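Local coordinates for BDI_3064 protein (Parabacteroides distasonis ATCC 8503, PDB 5Z06) that hydrolyses linear beta-1,2-glucan and beta-1,2-glucooligosaccharides from the non-reducing end, releasing sophorose as an exo-acting glycoside hydrolase of family GH144, at residues A[91-105]-A[116-128]. Residues are numbered along the deposited sequence; the frame is centred on the assembly and turned at random.
Sequences VRLRESMNAAALPNI and QYLNLRNYLKDTR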
# COMPACT_ATOMS: atom_id res chain seq x y z
N VAL A 91 23.04 17.31 -9.03
CA VAL A 91 24.37 16.83 -8.71
C VAL A 91 25.06 17.91 -7.89
O VAL A 91 25.04 19.08 -8.24
CB VAL A 91 25.19 16.51 -9.96
CG1 VAL A 91 26.51 15.84 -9.63
CG2 VAL A 91 24.40 15.60 -10.87
N ARG A 92 25.64 17.50 -6.77
CA ARG A 92 26.33 18.41 -5.90
C ARG A 92 27.69 17.81 -5.58
O ARG A 92 27.79 16.63 -5.25
CB ARG A 92 25.53 18.64 -4.64
CG ARG A 92 26.15 19.59 -3.64
CD ARG A 92 25.54 19.36 -2.28
NE ARG A 92 26.05 20.26 -1.26
CZ ARG A 92 25.48 21.40 -0.89
NH1 ARG A 92 24.37 21.85 -1.48
NH2 ARG A 92 26.04 22.11 0.08
N LEU A 93 28.72 18.62 -5.69
CA LEU A 93 30.07 18.18 -5.42
C LEU A 93 30.43 18.70 -4.05
O LEU A 93 30.20 19.87 -3.74
CB LEU A 93 31.01 18.72 -6.47
CG LEU A 93 31.05 17.95 -7.79
CD1 LEU A 93 29.68 17.74 -8.43
CD2 LEU A 93 31.95 18.74 -8.71
N ARG A 94 30.96 17.83 -3.20
CA ARG A 94 31.37 18.26 -1.89
C ARG A 94 32.59 19.18 -1.98
O ARG A 94 32.64 20.19 -1.28
CB ARG A 94 31.67 17.08 -1.00
CG ARG A 94 31.76 17.43 0.46
CD ARG A 94 31.89 16.17 1.29
NE ARG A 94 31.98 16.49 2.71
CZ ARG A 94 33.10 16.77 3.36
NH1 ARG A 94 34.30 16.78 2.75
NH2 ARG A 94 33.03 17.04 4.66
N GLU A 95 33.55 18.82 -2.83
CA GLU A 95 34.79 19.59 -3.06
C GLU A 95 34.94 19.93 -4.54
O GLU A 95 34.35 19.27 -5.40
CB GLU A 95 36.05 18.80 -2.67
CG GLU A 95 35.99 18.03 -1.35
CD GLU A 95 35.96 18.91 -0.12
OE1 GLU A 95 35.97 20.17 -0.22
OE2 GLU A 95 35.91 18.32 0.99
N SER A 96 35.75 20.95 -4.81
CA SER A 96 36.24 21.19 -6.16
C SER A 96 37.01 19.98 -6.59
O SER A 96 37.64 19.32 -5.78
CB SER A 96 37.16 22.40 -6.22
OG SER A 96 36.39 23.57 -6.04
N MET A 97 36.92 19.68 -7.87
CA MET A 97 37.56 18.49 -8.40
C MET A 97 37.74 18.63 -9.87
O MET A 97 37.02 19.37 -10.53
CB MET A 97 36.71 17.24 -8.13
CG MET A 97 35.30 17.30 -8.72
SD MET A 97 34.27 15.88 -8.33
CE MET A 97 35.15 14.56 -9.15
N ASN A 98 38.70 17.89 -10.38
CA ASN A 98 38.82 17.69 -11.80
C ASN A 98 37.51 17.06 -12.30
O ASN A 98 37.16 15.94 -11.92
CB ASN A 98 40.04 16.79 -12.07
CG ASN A 98 40.09 16.27 -13.49
OD1 ASN A 98 39.50 16.85 -14.41
ND2 ASN A 98 40.81 15.15 -13.68
N ALA A 99 36.79 17.80 -13.15
CA ALA A 99 35.57 17.32 -13.81
C ALA A 99 35.69 15.92 -14.45
O ALA A 99 34.74 15.16 -14.44
CB ALA A 99 35.11 18.34 -14.85
N ALA A 100 36.85 15.58 -14.99
CA ALA A 100 37.07 14.24 -15.57
C ALA A 100 37.03 13.08 -14.55
O ALA A 100 36.88 11.93 -14.95
CB ALA A 100 38.40 14.21 -16.31
N ALA A 101 37.21 13.38 -13.27
CA ALA A 101 37.17 12.37 -12.20
C ALA A 101 35.73 12.02 -11.81
O ALA A 101 35.50 10.98 -11.18
CB ALA A 101 37.94 12.85 -10.98
N LEU A 102 34.79 12.88 -12.19
CA LEU A 102 33.35 12.61 -12.09
C LEU A 102 33.00 11.31 -12.78
O LEU A 102 33.74 10.87 -13.67
CB LEU A 102 32.51 13.71 -12.72
CG LEU A 102 32.49 15.08 -12.06
CD1 LEU A 102 31.83 16.05 -13.01
CD2 LEU A 102 31.75 15.01 -10.73
N PRO A 103 31.87 10.70 -12.38
CA PRO A 103 31.57 9.37 -12.90
C PRO A 103 31.17 9.35 -14.37
O PRO A 103 30.74 10.35 -14.93
CB PRO A 103 30.42 8.90 -12.01
CG PRO A 103 30.45 9.78 -10.81
CD PRO A 103 30.91 11.09 -11.33
N ASN A 104 31.36 8.20 -14.99
CA ASN A 104 30.67 7.89 -16.21
C ASN A 104 29.29 7.34 -15.83
O ASN A 104 29.11 6.75 -14.76
CB ASN A 104 31.43 6.86 -17.06
CG ASN A 104 32.77 7.39 -17.56
OD1 ASN A 104 33.01 8.60 -17.63
ND2 ASN A 104 33.66 6.47 -17.89
N ILE A 105 28.34 7.56 -16.72
CA ILE A 105 26.96 7.31 -16.43
C ILE A 105 26.32 6.64 -17.63
O ILE A 105 26.59 7.01 -18.77
CB ILE A 105 26.20 8.59 -16.02
CG1 ILE A 105 24.72 8.30 -15.81
CG2 ILE A 105 26.38 9.71 -17.04
CD1 ILE A 105 24.04 9.39 -15.00
N GLN A 116 25.58 2.81 -23.69
CA GLN A 116 26.90 3.39 -23.63
C GLN A 116 26.99 4.34 -22.42
O GLN A 116 25.98 4.93 -21.98
CB GLN A 116 27.23 4.12 -24.94
CG GLN A 116 26.43 5.41 -25.16
CD GLN A 116 26.29 5.80 -26.63
OE1 GLN A 116 25.82 5.03 -27.45
NE2 GLN A 116 26.68 7.03 -26.95
N TYR A 117 28.20 4.45 -21.87
CA TYR A 117 28.50 5.36 -20.79
C TYR A 117 28.89 6.73 -21.32
O TYR A 117 29.64 6.84 -22.28
CB TYR A 117 29.64 4.83 -19.92
CG TYR A 117 29.20 3.78 -18.94
CD1 TYR A 117 29.13 2.44 -19.32
CD2 TYR A 117 28.83 4.12 -17.63
CE1 TYR A 117 28.71 1.46 -18.44
CE2 TYR A 117 28.41 3.16 -16.72
CZ TYR A 117 28.35 1.82 -17.14
OH TYR A 117 27.95 0.83 -16.29
N LEU A 118 28.38 7.76 -20.67
CA LEU A 118 28.70 9.13 -20.99
C LEU A 118 29.47 9.69 -19.82
O LEU A 118 29.24 9.29 -18.69
CB LEU A 118 27.42 9.92 -21.18
CG LEU A 118 26.49 9.40 -22.28
CD1 LEU A 118 25.16 10.11 -22.17
CD2 LEU A 118 27.14 9.61 -23.65
N ASN A 119 30.38 10.62 -20.10
CA ASN A 119 31.12 11.32 -19.08
C ASN A 119 30.16 12.34 -18.51
O ASN A 119 29.57 13.12 -19.24
CB ASN A 119 32.35 12.05 -19.64
CG ASN A 119 33.27 11.14 -20.44
OD1 ASN A 119 33.59 11.42 -21.59
ND2 ASN A 119 33.69 10.05 -19.83
N LEU A 120 30.02 12.33 -17.19
CA LEU A 120 29.08 13.22 -16.54
C LEU A 120 29.50 14.69 -16.62
O LEU A 120 28.63 15.57 -16.54
CB LEU A 120 28.87 12.78 -15.08
CG LEU A 120 27.78 13.48 -14.25
CD1 LEU A 120 26.44 13.49 -14.95
CD2 LEU A 120 27.66 12.82 -12.88
N ARG A 121 30.80 14.93 -16.79
CA ARG A 121 31.37 16.27 -16.99
C ARG A 121 30.76 17.04 -18.16
O ARG A 121 30.62 18.27 -18.11
CB ARG A 121 32.90 16.18 -17.21
CG ARG A 121 33.33 15.66 -18.59
CD ARG A 121 34.84 15.66 -18.77
NE ARG A 121 35.39 16.99 -18.52
CZ ARG A 121 36.68 17.31 -18.59
NH1 ARG A 121 37.59 16.41 -18.94
NH2 ARG A 121 37.05 18.55 -18.31
N ASN A 122 30.38 16.30 -19.20
CA ASN A 122 29.78 16.88 -20.41
C ASN A 122 28.41 17.51 -20.22
O ASN A 122 27.95 18.19 -21.12
CB ASN A 122 29.68 15.82 -21.49
CG ASN A 122 31.02 15.31 -21.90
OD1 ASN A 122 32.01 16.00 -21.75
ND2 ASN A 122 31.08 14.10 -22.39
N TYR A 123 27.77 17.25 -19.08
CA TYR A 123 26.44 17.79 -18.77
C TYR A 123 26.42 18.65 -17.52
O TYR A 123 25.35 18.97 -17.00
CB TYR A 123 25.46 16.64 -18.61
CG TYR A 123 25.51 15.74 -19.77
CD1 TYR A 123 24.84 16.06 -20.94
CD2 TYR A 123 26.29 14.60 -19.76
CE1 TYR A 123 24.90 15.24 -22.05
CE2 TYR A 123 26.36 13.76 -20.86
CZ TYR A 123 25.66 14.10 -22.00
OH TYR A 123 25.72 13.28 -23.09
N LEU A 124 27.61 19.03 -17.07
CA LEU A 124 27.79 19.82 -15.88
C LEU A 124 28.47 21.09 -16.37
O LEU A 124 29.66 21.11 -16.64
CB LEU A 124 28.67 19.02 -14.90
CG LEU A 124 28.34 18.90 -13.41
CD1 LEU A 124 27.03 19.53 -12.98
CD2 LEU A 124 28.37 17.43 -13.01
N LYS A 125 27.67 22.14 -16.54
CA LYS A 125 28.21 23.44 -16.93
C LYS A 125 29.18 23.89 -15.84
O LYS A 125 30.33 24.19 -16.10
CB LYS A 125 27.08 24.48 -17.08
CG LYS A 125 27.19 25.39 -18.30
CD LYS A 125 26.87 26.84 -17.94
CE LYS A 125 26.89 27.76 -19.16
NZ LYS A 125 25.53 27.94 -19.74
N ASP A 126 28.68 23.84 -14.62
CA ASP A 126 29.31 24.42 -13.46
C ASP A 126 29.67 23.28 -12.48
O ASP A 126 28.78 22.59 -11.99
CB ASP A 126 28.28 25.38 -12.86
CG ASP A 126 28.80 26.15 -11.68
OD1 ASP A 126 29.91 25.86 -11.20
OD2 ASP A 126 28.07 27.06 -11.23
N THR A 127 30.96 23.08 -12.24
CA THR A 127 31.45 22.12 -11.25
C THR A 127 31.88 22.77 -9.91
O THR A 127 32.65 22.18 -9.14
CB THR A 127 32.64 21.32 -11.82
OG1 THR A 127 33.67 22.22 -12.24
CG2 THR A 127 32.19 20.47 -13.00
N ARG A 128 31.36 23.95 -9.61
CA ARG A 128 31.57 24.54 -8.29
C ARG A 128 30.97 23.62 -7.22
O ARG A 128 29.83 23.19 -7.37
CB ARG A 128 30.91 25.91 -8.18
CG ARG A 128 31.79 27.08 -8.59
CD ARG A 128 31.09 28.23 -9.33
NE ARG A 128 29.61 28.25 -9.32
CZ ARG A 128 28.82 28.33 -8.24
NH1 ARG A 128 29.32 28.38 -7.01
NH2 ARG A 128 27.50 28.34 -8.41
O HOH W 1 28.26 21.27 -6.37
O HOH W 2 32.88 12.85 -16.17
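The antiparallel hairpin of strands 104-109 and 118-119 lies at one edge of a five-stranded sheet, with 118-119 outermost, and Ile105 pairs there with Leu118. Ile105 N gives its hydrogen to Leu118 O (2.8 Å), and Leu118 N returns a nearly straight bond to Ile105 O, 170° at the hydrogen. The adjacent non-hydrogen-bonded pair, Asn104 and Asn119, sets two amides side by side, their planes 54° apart. Asn119 ND2 donates to Asn104 OD1 at 2.7 Å, within its own amide plane but from above the carbonyl plane of Asn104. The Tyr117 ring turns an edge to the chain, with CD2 3.6 Å from Ile105 N. Beyond the pair, Leu120 N bonds to Pro103 O, and the 3-10 turn 120-122 carries the chain away from the strand. Leu120 CD2 packs beside the Pro103 ring at CD, 4.0 Å away, the two side chains running alongside each other, while Leu102 CD1 meets Leu124 CD2 at 3.7 Å, the two side chains crossing at about a right angle. Val91 CG1 touches the same Leu124 methyl, bringing in strand 86-93 of the neighbouring sheet. Where 120-122 faces the other 3-10 turn, 99-101, the Arg121 side chain leaves between its backbone N and carbonyl carbon (chi1 74°) and bends at chi3, which lays its guanidinium with one face over Ala100 N. A water accepts from Arg121 N and donates weakly to Ala99 O and Leu102 O. Farther along, Leu93 CD2 lies 3.5 Å from Thr127 O, and a second water links Leu93 N to Arg128 O. Polar bonding thus fixes the register at the hairpin, whereas methyls of Val91, Leu102 and Leu124 pack the following loop against strand 86-93 and the turn at 99-102.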